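Local structure of neurotoxin (2QN0) at residues N397-P402 and M411-S416; P382-I387 and A420-N425; S203-D208 and N368-K373; T159-N164 and S193-F198; S66-Y71 and I165-T170. The protein probably cleaves SNARE proteins as the zinc protease light chain of botulinum neurotoxin serotype C1, which has dual substrate specificity. All blocks are in the same frame, centred on the assembly; numbering follows the deposited sequence.

Contact 1. Residues N397-P402 and M411-S416; sequences NGFNIP and MGQNLS
The backbones of Asn400 and Gly412 come closest here, with 4.2 Å between their CA atoms. Asn397 to Asn400 form a type II' beta turn, and Asn400 is also the centre of an inverse gamma turn. Across from it, Met411 to Gln413 form a short 3-10 segment. Gly412 CA gives a CA-H...O contact to Phe399 O at 3.5 Å, so the backbones approach closely at Gly412.

The amide of Asn400 does the polar work. Its CG stands anti to the carbonyl carbon (chi1 -52°), which turns the amide toward the 3-10 segment, OD1 to Gly412 N and ND2 to the Gln413 side chain. Asn400 ND2 donates to Gln413 OE1 at 3.1 Å in a nearly straight bond (168°). The acceptor lies in the amide plane of Asn400, but the donor is tilted from the carbonyl plane of Gln413, and the two amides are turned 42° apart. Asn400 OD1 sits 2.9 Å from Gly412 N. Phe399 touches through its CB, 3.4 Å from Gly412 O, while its ring runs away from the 3-10 segment to meet Tyr393 edge-to-face.

The other end of the Gln413 amide is also held: NE2 donates to the backbone oxygens of Gln370 and Cys220. With both ends of a buried amide bonded, its flip state is defined, and Gln413 ties the loop of Asn400 to two other parts of the chain.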
# COMPACT_ATOMS: atom_id res chain seq x y z
N ASN A 397 -7.81 19.75 -5.34
CA ASN A 397 -6.46 20.29 -5.50
C ASN A 397 -5.45 20.03 -4.38
O ASN A 397 -4.35 20.58 -4.42
CB ASN A 397 -6.53 21.80 -5.73
CG ASN A 397 -7.33 22.17 -6.96
OD1 ASN A 397 -8.45 22.68 -6.86
ND2 ASN A 397 -6.77 21.89 -8.13
N GLY A 398 -5.81 19.21 -3.41
CA GLY A 398 -4.89 18.96 -2.32
C GLY A 398 -4.56 20.26 -1.61
O GLY A 398 -5.47 20.99 -1.20
N PHE A 399 -3.27 20.58 -1.48
CA PHE A 399 -2.84 21.81 -0.81
C PHE A 399 -2.85 23.04 -1.73
O PHE A 399 -2.94 24.17 -1.25
CB PHE A 399 -1.40 21.66 -0.29
CG PHE A 399 -1.25 20.68 0.84
CD1 PHE A 399 -1.79 20.95 2.09
CD2 PHE A 399 -0.51 19.51 0.66
CE1 PHE A 399 -1.61 20.06 3.16
CE2 PHE A 399 -0.32 18.62 1.72
CZ PHE A 399 -0.87 18.89 2.97
N ASN A 400 -2.75 22.82 -3.03
CA ASN A 400 -2.68 23.92 -4.00
C ASN A 400 -4.05 24.48 -4.37
O ASN A 400 -4.47 24.47 -5.53
CB ASN A 400 -1.94 23.43 -5.24
CG ASN A 400 -0.60 22.80 -4.89
OD1 ASN A 400 0.16 23.36 -4.10
ND2 ASN A 400 -0.31 21.64 -5.46
N ILE A 401 -4.72 25.02 -3.35
CA ILE A 401 -6.07 25.58 -3.48
C ILE A 401 -6.10 27.00 -4.04
O ILE A 401 -5.46 27.90 -3.50
CB ILE A 401 -6.77 25.56 -2.11
CG1 ILE A 401 -6.75 24.13 -1.55
CG2 ILE A 401 -8.20 26.06 -2.24
CD1 ILE A 401 -7.11 24.03 -0.08
N PRO A 402 -6.87 27.22 -5.12
CA PRO A 402 -7.01 28.52 -5.77
C PRO A 402 -7.57 29.59 -4.83
O PRO A 402 -7.11 30.73 -4.83
CB PRO A 402 -7.96 28.23 -6.93
CG PRO A 402 -7.65 26.80 -7.26
CD PRO A 402 -7.57 26.18 -5.89
N MET A 411 2.54 26.37 -4.86
CA MET A 411 2.80 27.07 -3.60
C MET A 411 2.19 26.40 -2.38
O MET A 411 2.71 26.53 -1.27
CB MET A 411 2.30 28.52 -3.69
CG MET A 411 3.35 29.49 -4.19
SD MET A 411 2.77 31.19 -4.21
CE MET A 411 2.80 31.53 -5.96
N GLY A 412 1.08 25.69 -2.57
CA GLY A 412 0.45 25.01 -1.45
C GLY A 412 1.36 23.98 -0.79
O GLY A 412 1.22 23.68 0.39
N GLN A 413 2.28 23.44 -1.58
CA GLN A 413 3.22 22.43 -1.09
C GLN A 413 4.57 23.04 -0.70
O GLN A 413 5.45 22.35 -0.20
CB GLN A 413 3.46 21.37 -2.16
CG GLN A 413 2.28 20.46 -2.43
CD GLN A 413 2.53 19.55 -3.61
OE1 GLN A 413 2.13 19.85 -4.74
NE2 GLN A 413 3.23 18.44 -3.36
N ASN A 414 4.70 24.35 -0.93
CA ASN A 414 5.93 25.07 -0.63
C ASN A 414 5.97 25.45 0.85
O ASN A 414 5.18 26.28 1.31
CB ASN A 414 6.00 26.33 -1.50
CG ASN A 414 7.36 26.98 -1.49
OD1 ASN A 414 7.97 27.15 -0.44
ND2 ASN A 414 7.84 27.37 -2.67
N LEU A 415 6.90 24.86 1.60
CA LEU A 415 7.02 25.11 3.03
C LEU A 415 7.09 26.57 3.46
O LEU A 415 6.55 26.94 4.50
CB LEU A 415 8.22 24.36 3.62
CG LEU A 415 7.99 22.92 4.07
CD1 LEU A 415 7.47 22.10 2.91
CD2 LEU A 415 9.29 22.33 4.61
N SER A 416 7.76 27.41 2.67
CA SER A 416 7.88 28.81 3.06
C SER A 416 6.75 29.69 2.54
O SER A 416 6.74 30.90 2.79
CB SER A 416 9.22 29.38 2.58
OG SER A 416 9.17 29.67 1.20

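Contact 2. Residues P382-I387 and A420-N425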
# COMPACT_ATOMS: atom_id res chain seq x y z
N PRO A 382 10.37 16.54 8.37
CA PRO A 382 9.01 16.21 7.94
C PRO A 382 8.02 17.25 8.44
O PRO A 382 8.25 17.90 9.47
CB PRO A 382 8.76 14.85 8.60
CG PRO A 382 10.13 14.27 8.76
CD PRO A 382 10.93 15.46 9.22
N VAL A 383 6.93 17.43 7.71
CA VAL A 383 5.90 18.38 8.10
C VAL A 383 4.55 17.68 8.14
O VAL A 383 4.40 16.56 7.65
CB VAL A 383 5.80 19.57 7.11
CG1 VAL A 383 7.09 20.38 7.13
CG2 VAL A 383 5.51 19.07 5.70
N THR A 384 3.57 18.32 8.76
CA THR A 384 2.23 17.76 8.81
C THR A 384 1.24 18.91 8.67
O THR A 384 1.64 20.07 8.58
CB THR A 384 1.98 16.99 10.13
OG1 THR A 384 0.74 16.28 10.04
CG2 THR A 384 1.93 17.94 11.32
N ALA A 385 -0.04 18.58 8.61
CA ALA A 385 -1.07 19.59 8.46
C ALA A 385 -2.42 18.98 8.79
O ALA A 385 -2.54 17.77 8.90
CB ALA A 385 -1.07 20.11 7.02
N ASN A 386 -3.42 19.84 8.96
CA ASN A 386 -4.77 19.37 9.26
C ASN A 386 -5.45 19.15 7.92
O ASN A 386 -6.21 20.00 7.45
CB ASN A 386 -5.52 20.42 10.08
CG ASN A 386 -4.74 20.88 11.29
OD1 ASN A 386 -4.20 20.06 12.04
ND2 ASN A 386 -4.67 22.19 11.50
N ILE A 387 -5.16 18.01 7.30
CA ILE A 387 -5.71 17.70 5.99
C ILE A 387 -7.21 17.48 5.93
O ILE A 387 -7.78 17.39 4.84
CB ILE A 387 -4.98 16.49 5.36
CG1 ILE A 387 -5.12 15.26 6.25
CG2 ILE A 387 -3.50 16.82 5.15
CD1 ILE A 387 -4.53 14.00 5.63
N ALA A 420 0.05 26.64 6.61
CA ALA A 420 -0.75 25.51 7.08
C ALA A 420 0.16 24.30 7.31
O ALA A 420 -0.20 23.37 8.04
CB ALA A 420 -1.83 25.17 6.06
N LEU A 421 1.33 24.32 6.69
CA LEU A 421 2.30 23.24 6.84
C LEU A 421 3.19 23.53 8.03
O LEU A 421 3.77 24.61 8.13
CB LEU A 421 3.17 23.13 5.58
CG LEU A 421 2.45 22.84 4.25
CD1 LEU A 421 3.45 22.94 3.10
CD2 LEU A 421 1.82 21.45 4.31
N ARG A 422 3.31 22.57 8.95
CA ARG A 422 4.16 22.77 10.12
C ARG A 422 5.13 21.61 10.33
O ARG A 422 4.80 20.46 10.05
CB ARG A 422 3.30 22.95 11.38
CG ARG A 422 2.35 21.80 11.66
CD ARG A 422 1.63 21.99 13.00
NE ARG A 422 0.70 20.89 13.27
CZ ARG A 422 -0.48 20.73 12.68
NH1 ARG A 422 -0.89 21.61 11.77
NH2 ARG A 422 -1.24 19.69 12.98
N LYS A 423 6.33 21.92 10.80
CA LYS A 423 7.32 20.88 11.05
C LYS A 423 6.76 19.99 12.15
O LYS A 423 6.08 20.49 13.06
CB LYS A 423 8.65 21.48 11.50
CG LYS A 423 9.36 22.31 10.44
CD LYS A 423 10.72 22.78 10.94
CE LYS A 423 11.36 23.75 9.97
NZ LYS A 423 11.54 23.15 8.62
N VAL A 424 7.02 18.69 12.08
CA VAL A 424 6.53 17.77 13.10
C VAL A 424 7.28 18.01 14.41
O VAL A 424 8.33 18.64 14.43
CB VAL A 424 6.73 16.30 12.68
CG1 VAL A 424 6.01 16.03 11.36
CG2 VAL A 424 8.22 15.98 12.55
N ASN A 425 6.71 17.52 15.51
CA ASN A 425 7.34 17.67 16.82
C ASN A 425 8.78 17.16 16.75
O ASN A 425 9.02 16.01 16.36
CB ASN A 425 6.57 16.88 17.88
CG ASN A 425 5.13 17.34 18.02
OD1 ASN A 425 4.87 18.50 18.36
ND2 ASN A 425 4.18 16.45 17.75
O HOH W 1 -2.69 22.66 8.92
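The guanidinium of Arg422 has the methyl CG2 of Thr384 over one face, 3.5 Å above the plane and offset toward the rim. Ala385 N lies farther above that same face. At the edge is Asn386 OD1, which accepts from Arg422 NH2 at 3.1 Å. This bond is not ideal: the donor stands 38° above the carbonyl plane of Asn386, and the amide and guanidinium planes are 42° apart. Arg422 CG lies between the backbone N and the carbonyl carbon (chi1 57°). From there the chain runs extended to NE, which carries the charged end along the strand pair as far as Asn386.

Beneath the arginine the backbones pair. Thr384 N donates to Arg422 O at 2.8 Å, and Arg422 N returns a bond to Thr384 O at 3.0 Å. Val424 N adds a bond to Pro382 O, also 3.0 Å long. Val383 and Lys423 form the neighbouring non-hydrogen-bonded pair. Val424 CG1 packs 4.1 Å from Pro382 CB, and Ala385 CB meets Leu421 CD2. At the Asn386 end the strands separate, and water 1 accepts from Asn386 N and donates to Ala420 O.

Thr384 OG1 turns to another partner, Arg197 O. Val383 and Leu421 both touch Cys220 of strand 219-220. The pairing is a short two-stranded antiparallel ribbon. It closes a long loop of 32 residues, with no alpha-helix or strand, near the end of the light chain.

Contact 3. Residues S203-D208 and N368-K373; sequences SNATND and NVQNRK
Gln370 reaches Asn207 through a bend in its side chain. CG leaves opposite the backbone N (chi1 -179°), and a turn at chi2 (62°) brings the amide back against Ala205 CB and the Asn207 backbone, with the Gln370 and Asn207 side chains running past each other in opposite directions. Asn207 N donates to Gln370 OE1 at 3.0 Å, in plane and on a lone pair. Gln370 NE2 donates to Asn207 O at the same length, almost straight. Asn207 ND2 adds a less well aligned bond to Gln370 OE1, 3.3 Å long and well above its carbonyl plane. Gln370 OE1 also accepts from Asn371 N. These four bonds should fix the rotation of the buried amide.

The backbones bond twice. Thr206 N donates to Asn371 O, and Lys373 N to Asn204 O, each at 2.9 Å. The extended Lys373 chain passes Asn204 at a slant, with CD 3.5 Å from Asn204 OD1. Water 2 joins that oxygen to Lys373 NZ. At the other end water 3 accepts from Asn207 ND2 and donates to Val369 O.

Arg372 points the other way. It forms a salt bridge with Glu360 and touches His229, a zinc ligand; its side chain is about 6 Å from the zinc ion. The pairing is a single beta bridge between two loops, at Ala205 and Arg372, beside the HExxH zinc site of this protease.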
# COMPACT_ATOMS: atom_id res chain seq x y z
N SER A 203 13.80 19.08 -1.86
CA SER A 203 14.05 20.25 -2.70
C SER A 203 14.39 19.80 -4.12
O SER A 203 14.27 20.58 -5.07
CB SER A 203 15.20 21.09 -2.13
OG SER A 203 16.41 20.36 -2.04
N ASN A 204 14.80 18.54 -4.27
CA ASN A 204 15.12 17.98 -5.59
C ASN A 204 13.79 17.45 -6.11
O ASN A 204 13.46 16.29 -5.91
CB ASN A 204 16.14 16.84 -5.44
CG ASN A 204 16.49 16.20 -6.76
OD1 ASN A 204 16.21 16.73 -7.83
ND2 ASN A 204 17.13 15.03 -6.70
N ALA A 205 13.05 18.33 -6.78
CA ALA A 205 11.71 18.03 -7.28
C ALA A 205 11.56 17.85 -8.78
O ALA A 205 12.41 18.25 -9.57
CB ALA A 205 10.75 19.11 -6.80
N THR A 206 10.43 17.26 -9.18
CA THR A 206 10.15 17.00 -10.59
C THR A 206 9.80 18.24 -11.40
O THR A 206 10.19 18.36 -12.56
CB THR A 206 9.00 15.99 -10.77
OG1 THR A 206 7.81 16.52 -10.16
CG2 THR A 206 9.35 14.67 -10.13
N ASN A 207 9.07 19.17 -10.78
CA ASN A 207 8.66 20.38 -11.47
C ASN A 207 9.54 21.59 -11.19
O ASN A 207 9.72 21.99 -10.04
CB ASN A 207 7.21 20.72 -11.10
CG ASN A 207 6.22 19.70 -11.64
OD1 ASN A 207 5.94 19.66 -12.83
ND2 ASN A 207 5.70 18.86 -10.76
N ASP A 208 10.07 22.17 -12.25
CA ASP A 208 10.91 23.36 -12.15
C ASP A 208 9.97 24.51 -11.80
O ASP A 208 8.92 24.67 -12.43
CB ASP A 208 11.57 23.63 -13.51
CG ASP A 208 12.58 24.76 -13.47
OD1 ASP A 208 12.50 25.62 -12.57
OD2 ASP A 208 13.45 24.81 -14.36
N ASN A 368 -1.09 16.37 -11.10
CA ASN A 368 -0.51 17.71 -11.16
C ASN A 368 -0.05 18.26 -9.81
O ASN A 368 -0.47 19.34 -9.39
CB ASN A 368 -1.52 18.68 -11.80
CG ASN A 368 -0.90 20.01 -12.15
OD1 ASN A 368 0.13 20.07 -12.83
ND2 ASN A 368 -1.52 21.09 -11.69
N VAL A 369 0.82 17.51 -9.13
CA VAL A 369 1.35 17.95 -7.85
C VAL A 369 2.87 17.91 -7.90
O VAL A 369 3.46 17.18 -8.70
CB VAL A 369 0.88 17.04 -6.68
CG1 VAL A 369 -0.64 17.11 -6.54
CG2 VAL A 369 1.33 15.60 -6.91
N GLN A 370 3.50 18.71 -7.05
CA GLN A 370 4.95 18.73 -6.96
C GLN A 370 5.32 17.44 -6.25
O GLN A 370 4.56 16.95 -5.42
CB GLN A 370 5.41 19.93 -6.13
CG GLN A 370 6.92 20.08 -5.99
CD GLN A 370 7.61 20.30 -7.33
OE1 GLN A 370 7.61 19.42 -8.19
NE2 GLN A 370 8.18 21.49 -7.52
N ASN A 371 6.49 16.89 -6.58
CA ASN A 371 6.92 15.66 -5.93
C ASN A 371 8.42 15.48 -6.06
O ASN A 371 9.07 16.13 -6.88
CB ASN A 371 6.19 14.45 -6.53
CG ASN A 371 6.37 13.19 -5.70
OD1 ASN A 371 6.28 13.22 -4.48
ND2 ASN A 371 6.62 12.06 -6.37
N ARG A 372 8.97 14.58 -5.25
CA ARG A 372 10.40 14.30 -5.30
C ARG A 372 10.74 13.81 -6.70
O ARG A 372 9.95 13.11 -7.33
CB ARG A 372 10.76 13.24 -4.25
CG ARG A 372 9.92 11.98 -4.32
CD ARG A 372 10.24 11.05 -3.15
NE ARG A 372 9.34 9.89 -3.10
CZ ARG A 372 9.35 8.98 -2.13
NH1 ARG A 372 10.22 9.08 -1.13
NH2 ARG A 372 8.49 7.96 -2.17
N LYS A 373 11.91 14.20 -7.20
CA LYS A 373 12.34 13.80 -8.53
C LYS A 373 12.76 12.33 -8.57
O LYS A 373 12.56 11.65 -9.58
CB LYS A 373 13.50 14.68 -8.99
CG LYS A 373 13.92 14.43 -10.43
CD LYS A 373 15.00 15.41 -10.84
CE LYS A 373 15.43 15.19 -12.28
NZ LYS A 373 16.51 16.15 -12.67
O HOH W 2 18.40 16.47 -10.27
O HOH W 3 3.82 17.08 -11.36

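Contact 4. Residues T159-N164 and S193-F198; sequences TGPREN and SISPRF
Ser193 and Thr159 face each other from adjacent parallel strands, with their side chains on the same face of the sheet. Ser193 OG and Thr159 OG1 are 2.9 Å apart. Thr159 OG1 donates to Gly160 O at 2.8 Å, in the carbonyl plane and on a lone pair. Its chi1 of 74° turns the hydroxyl toward that oxygen and toward Ser193 at once.

Arg162 comes to Ser193 from the other side. Its CG packs 3.7 Å from Ser193 CB, and its chain runs extended past the hydroxyl. Water 4 lies in the guanidinium plane, at its edge. It accepts from Arg162 NH2 at 2.6 Å and also bonds to Ser193 OG.

Pro161 turns its ring toward the next residues. CD rests on Ile194 O, and CG meets Ser195 CB at 3.3 Å, tighter than usual for two carbons. Ser195 OG turns elsewhere, to Tyr76 OH. Ile194 points away from residues 159-164 and packs on Ile226 and Glu230 of helix 223-238. Its backbone N donates to Thr159 O at 3.0 Å, which continues the strand pairing.

Ser193 OG thus has two polar neighbours, Thr159 OG1 and water 4, and the Thr159 hydroxyl is committed to Gly160 O. The nearby Arg162 charge may polarise water 4 and, through it, the Ser193 hydroxyl.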
# COMPACT_ATOMS: atom_id res chain seq x y z
N THR A 159 -3.37 -0.04 7.91
CA THR A 159 -3.31 0.16 9.36
C THR A 159 -2.50 1.41 9.64
O THR A 159 -1.93 2.01 8.72
CB THR A 159 -2.58 -1.00 10.09
OG1 THR A 159 -1.17 -0.90 9.86
CG2 THR A 159 -3.08 -2.34 9.60
N GLY A 160 -2.45 1.79 10.91
CA GLY A 160 -1.67 2.94 11.30
C GLY A 160 -0.21 2.51 11.24
O GLY A 160 0.08 1.34 11.01
N PRO A 161 0.73 3.44 11.49
CA PRO A 161 2.17 3.16 11.45
C PRO A 161 2.67 2.11 12.43
O PRO A 161 2.01 1.79 13.43
CB PRO A 161 2.79 4.52 11.76
CG PRO A 161 1.74 5.50 11.37
CD PRO A 161 0.48 4.84 11.83
N ARG A 162 3.84 1.58 12.13
CA ARG A 162 4.49 0.61 13.00
C ARG A 162 5.32 1.48 13.94
O ARG A 162 4.95 2.63 14.21
CB ARG A 162 5.39 -0.32 12.20
CG ARG A 162 4.66 -1.16 11.15
CD ARG A 162 5.52 -2.33 10.71
NE ARG A 162 4.94 -3.13 9.63
CZ ARG A 162 5.41 -4.31 9.25
NH1 ARG A 162 6.48 -4.82 9.85
NH2 ARG A 162 4.84 -4.97 8.25
N GLU A 163 6.45 0.96 14.43
CA GLU A 163 7.29 1.73 15.34
C GLU A 163 7.72 3.10 14.81
O GLU A 163 7.52 4.12 15.48
CB GLU A 163 8.54 0.91 15.72
CG GLU A 163 8.27 -0.26 16.67
CD GLU A 163 7.71 -1.49 15.97
OE1 GLU A 163 7.48 -1.45 14.75
OE2 GLU A 163 7.50 -2.52 16.66
N ASN A 164 8.30 3.13 13.61
CA ASN A 164 8.74 4.39 13.01
C ASN A 164 7.59 4.99 12.20
O ASN A 164 7.24 4.50 11.13
CB ASN A 164 9.95 4.15 12.10
CG ASN A 164 10.55 5.44 11.57
OD1 ASN A 164 9.96 6.51 11.71
ND2 ASN A 164 11.71 5.34 10.93
N SER A 193 1.03 -0.26 6.50
CA SER A 193 1.09 0.49 7.76
C SER A 193 1.59 1.88 7.40
O SER A 193 2.71 2.03 6.88
CB SER A 193 2.03 -0.21 8.74
OG SER A 193 1.56 -1.52 8.99
N ILE A 194 0.79 2.90 7.70
CA ILE A 194 1.14 4.24 7.26
C ILE A 194 0.34 5.34 7.95
O ILE A 194 -0.69 5.09 8.57
CB ILE A 194 0.84 4.31 5.75
CG1 ILE A 194 1.27 5.64 5.14
CG2 ILE A 194 -0.67 4.11 5.54
CD1 ILE A 194 1.03 5.71 3.64
N SER A 195 0.84 6.57 7.83
CA SER A 195 0.15 7.76 8.32
C SER A 195 0.55 8.84 7.32
O SER A 195 1.55 9.53 7.50
CB SER A 195 0.59 8.17 9.71
OG SER A 195 -0.18 9.29 10.12
N PRO A 196 -0.24 9.00 6.25
CA PRO A 196 0.01 9.98 5.20
C PRO A 196 0.16 11.44 5.62
O PRO A 196 0.81 12.21 4.92
CB PRO A 196 -1.16 9.79 4.24
CG PRO A 196 -1.51 8.34 4.42
CD PRO A 196 -1.42 8.18 5.92
N ARG A 197 -0.42 11.84 6.76
CA ARG A 197 -0.29 13.24 7.16
C ARG A 197 1.12 13.61 7.60
O ARG A 197 1.43 14.79 7.76
CB ARG A 197 -1.31 13.62 8.25
CG ARG A 197 -0.96 13.26 9.68
CD ARG A 197 -1.96 13.96 10.62
NE ARG A 197 -1.81 13.56 12.01
CZ ARG A 197 -0.85 14.00 12.83
NH1 ARG A 197 0.05 14.86 12.39
NH2 ARG A 197 -0.80 13.58 14.08
N PHE A 198 1.97 12.61 7.82
CA PHE A 198 3.36 12.88 8.18
C PHE A 198 4.08 12.89 6.83
O PHE A 198 4.40 11.83 6.28
CB PHE A 198 3.90 11.78 9.09
CG PHE A 198 3.42 11.89 10.51
CD1 PHE A 198 4.16 12.59 11.46
CD2 PHE A 198 2.21 11.33 10.90
CE1 PHE A 198 3.70 12.73 12.77
CE2 PHE A 198 1.74 11.47 12.20
CZ PHE A 198 2.49 12.17 13.14
O HOH W 4 2.92 -3.34 7.48

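Contact 5. Residues S66-Y71 and I165-T170; sequences SPKSGY and IIDPET
Tyr71 and the two isoleucines form the close part of this contact. Ile165 CD1 meets the ring of Tyr71 at its edge, in plane, 3.6 Å from CD2. Ile165 N also donates to Tyr71 O at 3.0 Å. Ile166 packs on the backbone just before the ring: its CD1 is 3.6 Å from Gly70 C, and its CG2 is 3.9 Å from Tyr71 CB. With CG1 set between its backbone N and carbonyl carbon (chi1 55°), Ile166 lays its longer branch along Gly70.

The other end is polar and more open. Lys68, exposed and bent at chi2 and chi4, brings NZ to 2.9 Å from Asp167 OD1 in a salt bridge. Water 5 fills the corner between. It accepts from Lys68 NZ at 2.6 Å and donates to Ser69 O and Ile166 O, so it bridges both backbones.

Asn164 ties the same loops together, bonding to Ser69 O and to the N atoms of Tyr71 and Ile166. Tyr71 OH bonds to Asn425, and its ring meets Phe198. Beyond Asp167 the chain enters edge strand 169-171, where Thr170 touches both strand 190-193 and helix 223-238.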
# COMPACT_ATOMS: atom_id res chain seq x y z
N SER A 66 19.52 4.49 12.78
CA SER A 66 19.76 5.43 11.69
C SER A 66 20.85 4.89 10.77
O SER A 66 21.32 3.77 10.95
CB SER A 66 20.17 6.79 12.27
OG SER A 66 19.13 7.34 13.06
N PRO A 67 21.28 5.68 9.76
CA PRO A 67 20.88 7.03 9.34
C PRO A 67 19.39 7.18 9.07
O PRO A 67 18.87 8.30 9.03
CB PRO A 67 21.72 7.26 8.09
CG PRO A 67 22.95 6.47 8.37
CD PRO A 67 22.39 5.19 8.92
N LYS A 68 18.71 6.06 8.87
CA LYS A 68 17.28 6.05 8.59
C LYS A 68 16.52 7.08 9.43
O LYS A 68 16.54 7.02 10.66
CB LYS A 68 16.71 4.65 8.86
CG LYS A 68 15.31 4.41 8.32
CD LYS A 68 15.29 4.45 6.80
CE LYS A 68 13.97 3.93 6.26
NZ LYS A 68 12.81 4.68 6.81
N SER A 69 15.85 8.01 8.76
CA SER A 69 15.08 9.04 9.45
C SER A 69 13.92 8.39 10.19
O SER A 69 13.23 7.53 9.65
CB SER A 69 14.53 10.05 8.44
OG SER A 69 15.58 10.69 7.73
N GLY A 70 13.71 8.81 11.44
CA GLY A 70 12.64 8.24 12.23
C GLY A 70 11.89 9.24 13.09
O GLY A 70 12.40 10.31 13.43
N TYR A 71 10.66 8.88 13.44
CA TYR A 71 9.79 9.70 14.28
C TYR A 71 9.06 8.72 15.17
O TYR A 71 8.32 7.86 14.68
CB TYR A 71 8.78 10.47 13.42
CG TYR A 71 7.86 11.37 14.21
CD1 TYR A 71 8.22 12.69 14.50
CD2 TYR A 71 6.64 10.90 14.69
CE1 TYR A 71 7.39 13.51 15.25
CE2 TYR A 71 5.80 11.72 15.44
CZ TYR A 71 6.18 13.03 15.71
OH TYR A 71 5.34 13.84 16.44
N ILE A 165 7.01 6.07 12.73
CA ILE A 165 5.88 6.73 12.09
C ILE A 165 6.13 7.28 10.69
O ILE A 165 5.21 7.37 9.89
CB ILE A 165 5.33 7.85 13.02
CG1 ILE A 165 4.76 7.21 14.28
CG2 ILE A 165 4.27 8.67 12.31
CD1 ILE A 165 4.30 8.20 15.34
N ILE A 166 7.38 7.63 10.37
CA ILE A 166 7.65 8.16 9.04
C ILE A 166 8.30 7.16 8.09
O ILE A 166 8.98 7.54 7.14
CB ILE A 166 8.50 9.45 9.10
CG1 ILE A 166 9.79 9.21 9.87
CG2 ILE A 166 7.69 10.57 9.72
CD1 ILE A 166 10.74 10.40 9.87
N ASP A 167 8.07 5.88 8.35
CA ASP A 167 8.60 4.82 7.49
C ASP A 167 7.45 3.90 7.07
O ASP A 167 7.35 2.77 7.54
CB ASP A 167 9.69 4.03 8.22
CG ASP A 167 10.37 3.00 7.33
OD1 ASP A 167 10.41 3.22 6.10
OD2 ASP A 167 10.88 1.99 7.85
N PRO A 168 6.56 4.39 6.20
CA PRO A 168 5.42 3.59 5.74
C PRO A 168 5.93 2.26 5.19
O PRO A 168 6.99 2.21 4.57
CB PRO A 168 4.77 4.48 4.68
CG PRO A 168 5.90 5.34 4.20
CD PRO A 168 6.64 5.67 5.47
N GLU A 169 5.17 1.20 5.41
CA GLU A 169 5.59 -0.13 4.98
C GLU A 169 4.44 -1.04 4.57
O GLU A 169 3.40 -1.08 5.23
CB GLU A 169 6.40 -0.75 6.12
CG GLU A 169 6.67 -2.23 6.05
CD GLU A 169 7.67 -2.66 7.11
OE1 GLU A 169 7.77 -1.98 8.15
OE2 GLU A 169 8.35 -3.69 6.90
N THR A 170 4.63 -1.77 3.48
CA THR A 170 3.63 -2.71 2.98
C THR A 170 4.25 -4.10 3.04
O THR A 170 5.39 -4.29 2.61
CB THR A 170 3.27 -2.42 1.51
OG1 THR A 170 2.70 -1.11 1.42
CG2 THR A 170 2.26 -3.45 0.99
O HOH W 5 11.95 7.08 7.27

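Overall arrangement
Contacts 4 and 5 interlock, with segments alternating along the chain and centres 9 Å apart. Ser193 N bonds to Glu169 O between them. Contact 2 touches both: Val424 packs on Phe198 of contact 4, and Pro382 CG lies 4.1 Å from Ile166 CD1 of contact 5. Contact 1 is nested in the loop closed by contact 2, and Leu415 CD2 packs 3.9 Å from Val383 CG1. Contact 3 joins contact 1 through Gln370 and Gln413. The side chains of Arg372 in contact 3, Asp167 in contact 5 and Ile194 in contact 4 are about 6, 8 and 9 Å from the zinc ion, which His229, His233 and Glu269 bind.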